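Local coordinates for protein adenylyltransferase VopS (Vibrio parahaemolyticus, PDB 3LET), which transfers AMP from ATP to a threonine of host Rho GTPases, blocking their interaction with downstream effectors and so inhibiting actin assembly in infected cells, at residues H137-A142 with E250-E255; N209-H214 with G240-L245; G273-G276 with G280-R283; M284-Y289 with N305-L310. All blocks are in the same frame, centred on the assembly; numbering follows the deposited sequence.

Contact 1: H137-A142 with E250-E255; sequences HIEGLA and EGFLKE
Glu139 meets Phe252 because its CG is set beside the backbone N (chi1 -65°) and its chain then runs out extended, while in Phe252 a CG anti to the backbone N (chi1 -177°) sets the ring against Glu139. Together these torsions lay the glutamate over one face of the ring. CG sits almost on the ring normal, 3.7 Å from the centroid of Phe252, and makes a CH-pi contact. Beyond it the carboxylate lies nearly flat against the same ring, the planes 11° apart, with Glu139 CD 3.4 Å from Phe252 CD1 and Glu139 OE1 3.5 Å from Phe252 CE1. The methylene is the favourable part of this stack; an anion over the pi face is probably somewhat unfavourable, and the hydrogen bond from Gln135 NE2 to Glu139 OE2 may offset this. Ala142 comes from another direction, its CB 4.0 Å from Phe252 CZ at the ring edge, near the ring plane. The contact joins the C-terminal part of the long helix 113-139, in the VopS N-terminal family region, to the C-terminal part of helix 238-255 in the Fic region. Deeper down, Ile138, Leu141 and Leu253 pack on helix 260-274, which lies beneath both segments, so Glu139 and Phe252 close the junction near the surface. Phe252 is the last residue of a wider, pi-type turn, 250-252.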
loop_
_atom_site.group_PDB
_atom_site.type_symbol
_atom_site.label_atom_id
_atom_site.label_comp_id
_atom_site.label_asym_id
_atom_site.label_seq_id
_atom_site.Cartn_x
_atom_site.Cartn_y
_atom_site.Cartn_z
ATOM N N HIS A 137 -11.524 11.128 -0.721
ATOM C CA HIS A 137 -12.749 10.427 -1.075
ATOM C C HIS A 137 -13.138 9.399 -0.000
ATOM O O HIS A 137 -14.285 9.335 0.449
ATOM C CB HIS A 137 -12.621 9.689 -2.396
ATOM C CG HIS A 137 -13.840 8.880 -2.716
ATOM N ND1 HIS A 137 -14.997 9.454 -3.204
ATOM C CD2 HIS A 137 -14.123 7.569 -2.527
ATOM C CE1 HIS A 137 -15.921 8.522 -3.351
ATOM N NE2 HIS A 137 -15.420 7.369 -2.939
ATOM N N ILE A 138 -12.170 8.576 0.381
ATOM C CA ILE A 138 -12.430 7.448 1.268
ATOM C C ILE A 138 -12.770 7.889 2.687
ATOM O O ILE A 138 -13.764 7.442 3.234
ATOM C CB ILE A 138 -11.257 6.447 1.235
ATOM C CG1 ILE A 138 -11.205 5.835 -0.166
ATOM C CG2 ILE A 138 -11.456 5.369 2.289
ATOM C CD1 ILE A 138 -9.933 5.101 -0.501
ATOM N N GLU A 139 -11.980 8.783 3.272
ATOM C CA GLU A 139 -12.277 9.291 4.610
ATOM C C GLU A 139 -13.522 10.202 4.589
ATOM O O GLU A 139 -14.212 10.330 5.594
ATOM C CB GLU A 139 -11.056 9.999 5.204
ATOM C CG GLU A 139 -9.894 9.019 5.427
ATOM C CD GLU A 139 -8.728 9.597 6.233
ATOM O OE1 GLU A 139 -8.762 10.793 6.597
ATOM O OE2 GLU A 139 -7.770 8.839 6.509
ATOM N N GLY A 140 -13.829 10.775 3.429
ATOM C CA GLY A 140 -15.072 11.514 3.233
ATOM C C GLY A 140 -16.337 10.689 3.480
ATOM O O GLY A 140 -17.395 11.270 3.748
ATOM N N LEU A 141 -16.259 9.353 3.376
ATOM C CA LEU A 141 -17.435 8.503 3.552
ATOM C C LEU A 141 -17.890 8.533 5.016
ATOM O O LEU A 141 -19.063 8.370 5.322
ATOM C CB LEU A 141 -17.140 7.052 3.129
ATOM C CG LEU A 141 -16.721 6.811 1.681
ATOM C CD1 LEU A 141 -16.256 5.360 1.484
ATOM C CD2 LEU A 141 -17.879 7.145 0.745
ATOM N N ALA A 142 -16.950 8.747 5.921
ATOM C CA ALA A 142 -17.276 8.831 7.339
ATOM C C ALA A 142 -18.231 9.988 7.655
ATOM O O ALA A 142 -18.825 10.024 8.735
ATOM C CB ALA A 142 -15.994 8.946 8.161
ATOM N N GLU A 250 -6.017 0.288 10.726
ATOM C CA GLU A 250 -5.386 0.230 12.045
ATOM C C GLU A 250 -5.399 1.584 12.753
ATOM O O GLU A 250 -5.224 1.643 13.978
ATOM C CB GLU A 250 -3.942 -0.271 11.932
ATOM C CG GLU A 250 -3.834 -1.703 11.380
ATOM C CD GLU A 250 -2.395 -2.137 11.135
ATOM O OE1 GLU A 250 -1.438 -1.339 11.355
ATOM O OE2 GLU A 250 -2.208 -3.295 10.691
ATOM N N GLY A 251 -5.638 2.642 11.983
ATOM C CA GLY A 251 -5.571 4.024 12.475
ATOM C C GLY A 251 -6.897 4.747 12.301
ATOM O O GLY A 251 -7.637 4.896 13.266
ATOM N N PHE A 252 -7.241 5.122 11.073
ATOM C CA PHE A 252 -8.427 5.955 10.848
ATOM C C PHE A 252 -9.732 5.325 11.407
ATOM O O PHE A 252 -10.496 5.988 12.102
ATOM C CB PHE A 252 -8.629 6.250 9.369
ATOM C CG PHE A 252 -9.806 7.156 9.098
ATOM C CD1 PHE A 252 -9.715 8.518 9.355
ATOM C CD2 PHE A 252 -10.983 6.649 8.592
ATOM C CE1 PHE A 252 -10.789 9.363 9.111
ATOM C CE2 PHE A 252 -12.079 7.492 8.346
ATOM C CZ PHE A 252 -11.973 8.844 8.603
ATOM N N LEU A 253 -9.983 4.057 11.111
ATOM C CA LEU A 253 -11.244 3.423 11.531
ATOM C C LEU A 253 -11.280 3.112 13.028
ATOM O O LEU A 253 -12.323 2.749 13.561
ATOM C CB LEU A 253 -11.527 2.160 10.716
ATOM C CG LEU A 253 -11.826 2.446 9.244
ATOM C CD1 LEU A 253 -11.989 1.161 8.426
ATOM C CD2 LEU A 253 -13.096 3.336 9.124
ATOM N N LYS A 254 -10.140 3.261 13.698
ATOM C CA LYS A 254 -10.070 3.180 15.160
ATOM C C LYS A 254 -10.264 4.557 15.840
ATOM O O LYS A 254 -10.937 4.662 16.863
ATOM C CB LYS A 254 -8.722 2.572 15.578
ATOM C CG LYS A 254 -8.446 1.174 15.016
ATOM C CD LYS A 254 -8.516 0.080 16.098
ATOM C CE LYS A 254 -7.422 -1.013 15.930
ATOM N NZ LYS A 254 -5.983 -0.481 15.858
ATOM N N GLU A 255 -9.682 5.611 15.277
ATOM C CA GLU A 255 -9.808 6.962 15.844
ATOM C C GLU A 255 -11.193 7.536 15.581
ATOM O O GLU A 255 -11.670 8.412 16.300
ATOM C CB GLU A 255 -8.781 7.909 15.221
ATOM C CG GLU A 255 -7.367 7.394 15.240
ATOM C CD GLU A 255 -6.624 7.819 16.479
ATOM O OE1 GLU A 255 -7.296 8.160 17.477
ATOM O OE2 GLU A 255 -5.372 7.816 16.452
#

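Contact 2: N209-H214 with G240-L245; sequences NLKELH and GGEGML
Lys211 and Glu242 supply the polar part of this contact, a weak salt bridge in which Lys211 NZ donates to Glu242 OE1 over 3.5 Å. The two side chains cross at about a right angle. Lys211 is bent at chi3 (73°), which turns its ammonium end toward helix 238-255. Glu242 is extended and brings one carboxylate oxygen to meet it, and Lys211 CE also lies 3.8 Å from Glu242 OE1. With the lysine exposed to solvent, so long a pairing probably contributes little to stability.

The apolar part is buried: Leu210 CD1 and Leu245 CD2 approach to 4.4 Å, both residues pointing toward the opposite helix. This is a light touch across backbones that stay well apart, Leu210 CA and Leu245 CA being 10.0 Å from each other. Both leucines also pack against Phe277. Leu210 also rests on Leu288 of helix 281-295, and Leu245 on Val271 of helix 260-274.

Helices 207-217 and 238-255 thus meet over the loop of the Fic motif, an arrangement that belongs to the all-helical core of the Fic fold, with Leu245 about 6 Å, side chain to side chain, from the probable ATP-site residue Asn281.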
loop_
_atom_site.group_PDB
_atom_site.type_symbol
_atom_site.label_atom_id
_atom_site.label_comp_id
_atom_site.label_asym_id
_atom_site.label_seq_id
_atom_site.Cartn_x
_atom_site.Cartn_y
_atom_site.Cartn_z
ATOM N N ASN A 209 -3.402 -9.559 9.258
ATOM C CA ASN A 209 -4.508 -10.509 9.110
ATOM C C ASN A 209 -5.089 -10.452 7.704
ATOM O O ASN A 209 -5.470 -11.472 7.134
ATOM C CB ASN A 209 -5.616 -10.242 10.128
ATOM C CG ASN A 209 -5.218 -10.629 11.543
ATOM O OD1 ASN A 209 -4.172 -11.237 11.774
ATOM N ND2 ASN A 209 -6.049 -10.258 12.504
ATOM N N LEU A 210 -5.197 -9.252 7.154
ATOM C CA LEU A 210 -5.736 -9.120 5.796
ATOM C C LEU A 210 -4.783 -9.728 4.767
ATOM O O LEU A 210 -5.211 -10.295 3.762
ATOM C CB LEU A 210 -5.984 -7.662 5.421
ATOM C CG LEU A 210 -7.054 -6.901 6.193
ATOM C CD1 LEU A 210 -7.432 -5.634 5.398
ATOM C CD2 LEU A 210 -8.273 -7.758 6.412
ATOM N N LYS A 211 -3.486 -9.601 4.982
ATOM C CA LYS A 211 -2.554 -10.189 4.004
ATOM C C LYS A 211 -2.661 -11.716 4.041
ATOM O O LYS A 211 -2.544 -12.385 3.011
ATOM C CB LYS A 211 -1.121 -9.737 4.289
ATOM C CG LYS A 211 -0.951 -8.237 3.957
ATOM C CD LYS A 211 0.388 -7.693 4.461
ATOM C CE LYS A 211 1.532 -8.212 3.613
ATOM N NZ LYS A 211 2.727 -7.330 3.707
ATOM N N GLU A 212 -2.891 -12.266 5.222
ATOM C CA GLU A 212 -3.054 -13.722 5.346
ATOM C C GLU A 212 -4.319 -14.196 4.639
ATOM O O GLU A 212 -4.305 -15.181 3.917
ATOM C CB GLU A 212 -3.097 -14.150 6.800
ATOM C CG GLU A 212 -1.796 -13.928 7.526
ATOM C CD GLU A 212 -1.845 -14.448 8.956
ATOM O OE1 GLU A 212 -2.361 -15.577 9.156
ATOM O OE2 GLU A 212 -1.374 -13.715 9.863
ATOM N N LEU A 213 -5.411 -13.475 4.822
ATOM C CA LEU A 213 -6.655 -13.811 4.115
ATOM C C LEU A 213 -6.438 -13.698 2.612
ATOM O O LEU A 213 -6.789 -14.588 1.856
ATOM C CB LEU A 213 -7.788 -12.879 4.555
ATOM C CG LEU A 213 -9.090 -12.994 3.752
ATOM C CD1 LEU A 213 -9.635 -14.446 3.723
ATOM C CD2 LEU A 213 -10.134 -12.018 4.334
ATOM N N HIS A 214 -5.862 -12.578 2.178
ATOM C CA HIS A 214 -5.636 -12.346 0.760
ATOM C C HIS A 214 -4.817 -13.485 0.125
ATOM O O HIS A 214 -5.125 -13.940 -0.985
ATOM C CB HIS A 214 -4.920 -10.995 0.606
ATOM C CG HIS A 214 -4.559 -10.661 -0.803
ATOM N ND1 HIS A 214 -3.306 -10.893 -1.319
ATOM C CD2 HIS A 214 -5.280 -10.090 -1.797
ATOM C CE1 HIS A 214 -3.269 -10.494 -2.582
ATOM N NE2 HIS A 214 -4.451 -9.998 -2.891
ATOM N N GLY A 240 2.712 2.377 -1.490
ATOM C CA GLY A 240 1.892 3.472 -1.013
ATOM C C GLY A 240 0.456 3.031 -0.773
ATOM O O GLY A 240 -0.132 3.341 0.244
ATOM N N GLY A 241 -0.130 2.310 -1.715
ATOM C CA GLY A 241 -1.522 1.891 -1.534
ATOM C C GLY A 241 -1.722 0.925 -0.357
ATOM O O GLY A 241 -2.665 1.034 0.412
ATOM N N GLU A 242 -0.806 -0.018 -0.214
ATOM C CA GLU A 242 -0.843 -0.933 0.902
ATOM C C GLU A 242 -0.665 -0.157 2.198
ATOM O O GLU A 242 -1.333 -0.446 3.179
ATOM C CB GLU A 242 0.239 -1.992 0.746
ATOM C CG GLU A 242 0.410 -2.879 1.967
ATOM C CD GLU A 242 1.563 -3.862 1.772
ATOM O OE1 GLU A 242 1.277 -5.041 1.511
ATOM O OE2 GLU A 242 2.748 -3.454 1.836
ATOM N N GLY A 243 0.222 0.835 2.214
ATOM C CA GLY A 243 0.427 1.613 3.443
ATOM C C GLY A 243 -0.842 2.404 3.841
ATOM O O GLY A 243 -1.184 2.535 5.010
ATOM N N MET A 244 -1.526 2.943 2.847
ATOM C CA MET A 244 -2.761 3.712 3.104
ATOM C C MET A 244 -3.853 2.779 3.635
ATOM O O MET A 244 -4.583 3.137 4.567
ATOM C CB MET A 244 -3.229 4.406 1.822
ATOM C CG MET A 244 -2.414 5.658 1.417
ATOM S SD MET A 244 -2.298 6.897 2.707
ATOM C CE MET A 244 -3.922 7.715 2.621
ATOM N N LEU A 245 -3.975 1.581 3.062
ATOM C CA LEU A 245 -4.976 0.630 3.577
ATOM C C LEU A 245 -4.668 0.297 5.053
ATOM O O LEU A 245 -5.560 0.240 5.928
ATOM C CB LEU A 245 -4.979 -0.658 2.741
ATOM C CG LEU A 245 -5.918 -1.747 3.265
ATOM C CD1 LEU A 245 -7.322 -1.180 3.419
ATOM C CD2 LEU A 245 -5.895 -2.957 2.307
#

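Contact 3: G273-G276 with G280-R283; sequences GYHG and GNGR
Asn281 points its side chain at the backbone of His275 and Gly276, across the turn that links helix 260-274 to helix 281-295. Its CG stands beside the backbone N and anti to the carbonyl carbon (chi1 -67°), a rotation that carries the amide back over the loop, and chi2 of -60° turns OD1 toward the loop N-H groups. Asn281 OD1 comes 3.4 Å from Gly276 N, but the angle is too poor for a hydrogen bond; this oxygen instead accepts the N-H of Phe277, one residue further on. CB of His275 points away from 280-283; the imidazole, its plane turned about square to the CB-CG swing, packs against Leu235, Pro236 and Ile313. The two side chains approach only loosely, 4.2 Å between His275 ND1 and Asn281 ND2. Positive phi at His275 (58°) makes it the C' residue of a Schellman motif, in which Gly276 N bonds back to Val271 O. Gly280, also at positive phi, is the N-cap residue of the next helix. The segments hold the two ends of the HxFx(D/E)GNGR part of the Fic motif HxFx(D/E)GNGRxxR, with Phe277 to Asp279 between them, and by similarity Gly280, Asn281 and Gly282 bind ATP. The amide spends its oxygen on the loop main chain, which suggests that Asn281 probably helps to hold that loop in shape beside the nucleotide site.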
loop_
_atom_site.group_PDB
_atom_site.type_symbol
_atom_site.label_atom_id
_atom_site.label_comp_id
_atom_site.label_asym_id
_atom_site.label_seq_id
_atom_site.Cartn_x
_atom_site.Cartn_y
_atom_site.Cartn_z
ATOM N N GLY A 273 -10.300 1.349 -3.025
ATOM C CA GLY A 273 -10.040 2.768 -3.253
ATOM C C GLY A 273 -8.572 3.150 -3.095
ATOM O O GLY A 273 -8.087 4.073 -3.743
ATOM N N TYR A 274 -7.880 2.482 -2.190
ATOM C CA TYR A 274 -6.452 2.760 -1.982
ATOM C C TYR A 274 -5.595 1.779 -2.785
ATOM O O TYR A 274 -4.378 1.944 -2.847
ATOM C CB TYR A 274 -6.107 2.611 -0.504
ATOM C CG TYR A 274 -6.526 3.761 0.385
ATOM C CD1 TYR A 274 -6.219 5.093 0.024
ATOM C CD2 TYR A 274 -7.152 3.526 1.609
ATOM C CE1 TYR A 274 -6.548 6.139 0.841
ATOM C CE2 TYR A 274 -7.500 4.571 2.434
ATOM C CZ TYR A 274 -7.190 5.881 2.036
ATOM O OH TYR A 274 -7.517 6.936 2.822
ATOM N N HIS A 275 -6.221 0.762 -3.392
ATOM C CA HIS A 275 -5.482 -0.294 -4.108
ATOM C C HIS A 275 -4.512 -0.950 -3.131
ATOM O O HIS A 275 -3.293 -0.895 -3.312
ATOM C CB HIS A 275 -4.710 0.272 -5.306
ATOM C CG HIS A 275 -5.610 0.797 -6.377
ATOM N ND1 HIS A 275 -6.070 0.006 -7.409
ATOM C CD2 HIS A 275 -6.189 2.010 -6.543
ATOM C CE1 HIS A 275 -6.867 0.720 -8.183
ATOM N NE2 HIS A 275 -6.955 1.939 -7.680
ATOM N N GLY A 276 -5.050 -1.547 -2.079
ATOM C CA GLY A 276 -4.221 -2.038 -0.980
ATOM C C GLY A 276 -3.423 -3.298 -1.282
ATOM O O GLY A 276 -2.537 -3.671 -0.482
ATOM N N GLY A 280 -6.292 -8.560 -6.994
ATOM C CA GLY A 280 -7.378 -9.135 -6.207
ATOM C C GLY A 280 -7.979 -8.153 -5.204
ATOM O O GLY A 280 -8.556 -8.551 -4.183
ATOM N N ASN A 281 -7.858 -6.867 -5.469
ATOM C CA ASN A 281 -8.527 -5.885 -4.614
ATOM C C ASN A 281 -10.046 -6.030 -4.614
ATOM O O ASN A 281 -10.669 -5.875 -3.575
ATOM C CB ASN A 281 -8.165 -4.465 -5.060
ATOM C CG ASN A 281 -6.711 -4.179 -4.815
ATOM O OD1 ASN A 281 -6.279 -4.229 -3.678
ATOM N ND2 ASN A 281 -5.944 -3.926 -5.870
ATOM N N GLY A 282 -10.637 -6.290 -5.776
ATOM C CA GLY A 282 -12.085 -6.418 -5.853
ATOM C C GLY A 282 -12.541 -7.614 -5.017
ATOM O O GLY A 282 -13.494 -7.524 -4.220
ATOM N N ARG A 283 -11.824 -8.731 -5.147
ATOM C CA ARG A 283 -12.165 -9.934 -4.380
ATOM C C ARG A 283 -12.015 -9.671 -2.894
ATOM O O ARG A 283 -12.862 -10.082 -2.113
ATOM C CB ARG A 283 -11.216 -11.091 -4.733
ATOM C CG ARG A 283 -11.605 -11.784 -6.009
ATOM C CD ARG A 283 -10.557 -12.813 -6.382
ATOM N NE ARG A 283 -10.978 -13.515 -7.581
ATOM C CZ ARG A 283 -11.127 -14.829 -7.672
ATOM N NH1 ARG A 283 -10.853 -15.603 -6.632
ATOM N NH2 ARG A 283 -11.525 -15.364 -8.821
#

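Contact 4: M284-Y289 with N305-L310; sequences MGRMLY and NAENSL
The last arginine of the Fic motif, Arg286, lies on helix 281-295 and is a probable ATP-binding residue; in this structure it is paired with Glu307 of helix 304-311. The guanidinium grips the carboxylate side-on through NE and NH2, each nitrogen taking a different oxygen. Arg286 NH2 donates to Glu307 OE1 at 2.8 Å with an N-H...O angle of 157°. Arg286 NE donates to Glu307 OE2 at 3.0 Å along a straighter 168° path. Both oxygens lie near the guanidinium plane, at its edge. The carboxylate is turned 41° against that plane, however, so the fit is twisted: OE1 is met on its syn side, whereas OE2 is approached from above the carboxylate plane. The side chains cross at about a right angle; Arg286 is extended from CG to NE and Glu307 beyond CG, which lets them span backbones whose Arg286 and Glu307 CA atoms are 9.4 Å apart. Two bonds to two atoms fix the rotation of the arginine head. Trp175 of helix 168-179 touches both partners, and Phe268 of helix 260-274 packs on Glu307. The buried glutamate would be expected to stay ionised, given its two hydrogen bonds to the guanidinium. Such a side-on, two-pronged salt bridge ties the final helix to the motif helix of the Fic fold and probably helps to position an arginine of the nucleotide site.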
loop_
_atom_site.group_PDB
_atom_site.type_symbol
_atom_site.label_atom_id
_atom_site.label_comp_id
_atom_site.label_asym_id
_atom_site.label_seq_id
_atom_site.Cartn_x
_atom_site.Cartn_y
_atom_site.Cartn_z
ATOM N N MET A 284 -10.933 -9.010 -2.490
ATOM C CA MET A 284 -10.743 -8.736 -1.065
ATOM C C MET A 284 -11.804 -7.796 -0.531
ATOM O O MET A 284 -12.322 -7.999 0.580
ATOM C CB MET A 284 -9.374 -8.120 -0.769
ATOM C CG MET A 284 -8.270 -9.155 -0.542
ATOM S SD MET A 284 -8.607 -10.214 0.899
ATOM C CE MET A 284 -8.120 -9.196 2.302
ATOM N N GLY A 285 -12.064 -6.724 -1.274
ATOM C CA GLY A 285 -13.022 -5.710 -0.827
ATOM C C GLY A 285 -14.408 -6.303 -0.620
ATOM O O GLY A 285 -15.086 -6.047 0.394
ATOM N N ARG A 286 -14.838 -7.113 -1.572
ATOM C CA ARG A 286 -16.135 -7.815 -1.436
ATOM C C ARG A 286 -16.125 -8.848 -0.325
ATOM O O ARG A 286 -17.098 -8.990 0.395
ATOM C CB ARG A 286 -16.508 -8.476 -2.764
ATOM C CG ARG A 286 -16.720 -7.434 -3.845
ATOM C CD ARG A 286 -17.534 -7.942 -5.041
ATOM N NE ARG A 286 -17.660 -6.850 -6.018
ATOM C CZ ARG A 286 -16.748 -6.587 -6.938
ATOM N NH1 ARG A 286 -15.681 -7.371 -7.045
ATOM N NH2 ARG A 286 -16.899 -5.556 -7.757
ATOM N N MET A 287 -15.022 -9.575 -0.171
ATOM C CA MET A 287 -14.953 -10.538 0.925
ATOM C C MET A 287 -15.014 -9.791 2.265
ATOM O O MET A 287 -15.728 -10.216 3.180
ATOM C CB MET A 287 -13.686 -11.397 0.796
ATOM C CG MET A 287 -13.383 -12.285 1.999
ATOM S SD MET A 287 -14.580 -13.657 2.115
ATOM C CE MET A 287 -13.955 -14.744 0.811
ATOM N N LEU A 288 -14.277 -8.680 2.429
ATOM C CA LEU A 288 -14.359 -7.966 3.731
ATOM C C LEU A 288 -15.746 -7.354 3.983
ATOM O O LEU A 288 -16.216 -7.316 5.119
ATOM C CB LEU A 288 -13.293 -6.860 3.882
ATOM C CG LEU A 288 -11.857 -7.405 3.876
ATOM C CD1 LEU A 288 -10.889 -6.238 4.070
ATOM C CD2 LEU A 288 -11.620 -8.429 4.955
ATOM N N TYR A 289 -16.392 -6.871 2.930
ATOM C CA TYR A 289 -17.741 -6.319 3.065
ATOM C C TYR A 289 -18.659 -7.423 3.588
ATOM O O TYR A 289 -19.413 -7.199 4.549
ATOM C CB TYR A 289 -18.256 -5.833 1.703
ATOM C CG TYR A 289 -19.721 -5.394 1.743
ATOM C CD1 TYR A 289 -20.074 -4.140 2.262
ATOM C CD2 TYR A 289 -20.730 -6.230 1.258
ATOM C CE1 TYR A 289 -21.402 -3.713 2.294
ATOM C CE2 TYR A 289 -22.097 -5.815 1.298
ATOM C CZ TYR A 289 -22.409 -4.567 1.809
ATOM O OH TYR A 289 -23.740 -4.179 1.858
ATOM N N ASN A 305 -23.684 0.841 -8.759
ATOM C CA ASN A 305 -23.666 2.256 -8.433
ATOM C C ASN A 305 -23.108 2.533 -7.039
ATOM O O ASN A 305 -22.380 3.513 -6.833
ATOM C CB ASN A 305 -25.092 2.800 -8.508
ATOM C CG ASN A 305 -25.475 3.200 -9.902
ATOM O OD1 ASN A 305 -24.633 3.237 -10.807
ATOM N ND2 ASN A 305 -26.751 3.508 -10.095
ATOM N N ALA A 306 -23.459 1.677 -6.080
ATOM C CA ALA A 306 -23.017 1.864 -4.708
ATOM C C ALA A 306 -21.530 1.508 -4.592
ATOM O O ALA A 306 -20.755 2.238 -3.955
ATOM C CB ALA A 306 -23.844 1.010 -3.779
ATOM N N GLU A 307 -21.114 0.394 -5.204
ATOM C CA GLU A 307 -19.672 0.061 -5.206
ATOM C C GLU A 307 -18.861 1.233 -5.757
ATOM O O GLU A 307 -17.832 1.624 -5.184
ATOM C CB GLU A 307 -19.394 -1.172 -6.056
ATOM C CG GLU A 307 -19.997 -2.465 -5.500
ATOM C CD GLU A 307 -19.477 -3.683 -6.261
ATOM O OE1 GLU A 307 -18.690 -3.483 -7.202
ATOM O OE2 GLU A 307 -19.838 -4.835 -5.926
ATOM N N ASN A 308 -19.305 1.788 -6.885
ATOM C CA ASN A 308 -18.568 2.863 -7.524
ATOM C C ASN A 308 -18.503 4.101 -6.644
ATOM O O ASN A 308 -17.458 4.736 -6.548
ATOM C CB ASN A 308 -19.161 3.190 -8.893
ATOM C CG ASN A 308 -18.938 2.073 -9.887
ATOM O OD1 ASN A 308 -17.959 1.333 -9.784
ATOM N ND2 ASN A 308 -19.851 1.927 -10.838
ATOM N N SER A 309 -19.603 4.425 -5.977
ATOM C CA SER A 309 -19.617 5.515 -4.999
ATOM C C SER A 309 -18.686 5.302 -3.824
ATOM O O SER A 309 -18.161 6.268 -3.272
ATOM C CB SER A 309 -21.017 5.705 -4.428
ATOM O OG SER A 309 -21.794 6.453 -5.319
ATOM N N LEU A 310 -18.505 4.053 -3.409
ATOM C CA LEU A 310 -17.643 3.780 -2.256
ATOM C C LEU A 310 -16.176 3.884 -2.622
ATOM O O LEU A 310 -15.413 4.576 -1.937
ATOM C CB LEU A 310 -17.927 2.375 -1.663
ATOM C CG LEU A 310 -19.290 2.296 -0.977
ATOM C CD1 LEU A 310 -19.646 0.827 -0.747
ATOM C CD2 LEU A 310 -19.337 3.070 0.351
#

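How the contacts relate
Contacts 2, 3 and 4 all lie within the Fido range, while contact 1 brings in helix 113-139 of the N-terminal family region. Along the chain contact 2 falls between the two segments of contact 1, and contacts 3 and 4 follow. Contacts 1 and 2 share helix 238-255, their centres about 15 Å apart; contacts 3 and 4 share helix 281-295, with centres about 9 Å apart. Contact 3 is also about 9 Å, centre to centre, from contact 2. Tyr274 and Ile138 join contacts 1 and 3, and His137 NE2 probably hydrogen-bonds to Leu310 O of contact 4. The helical core around the probable ATP site is thereby joined to both the N-terminal region and the last helix.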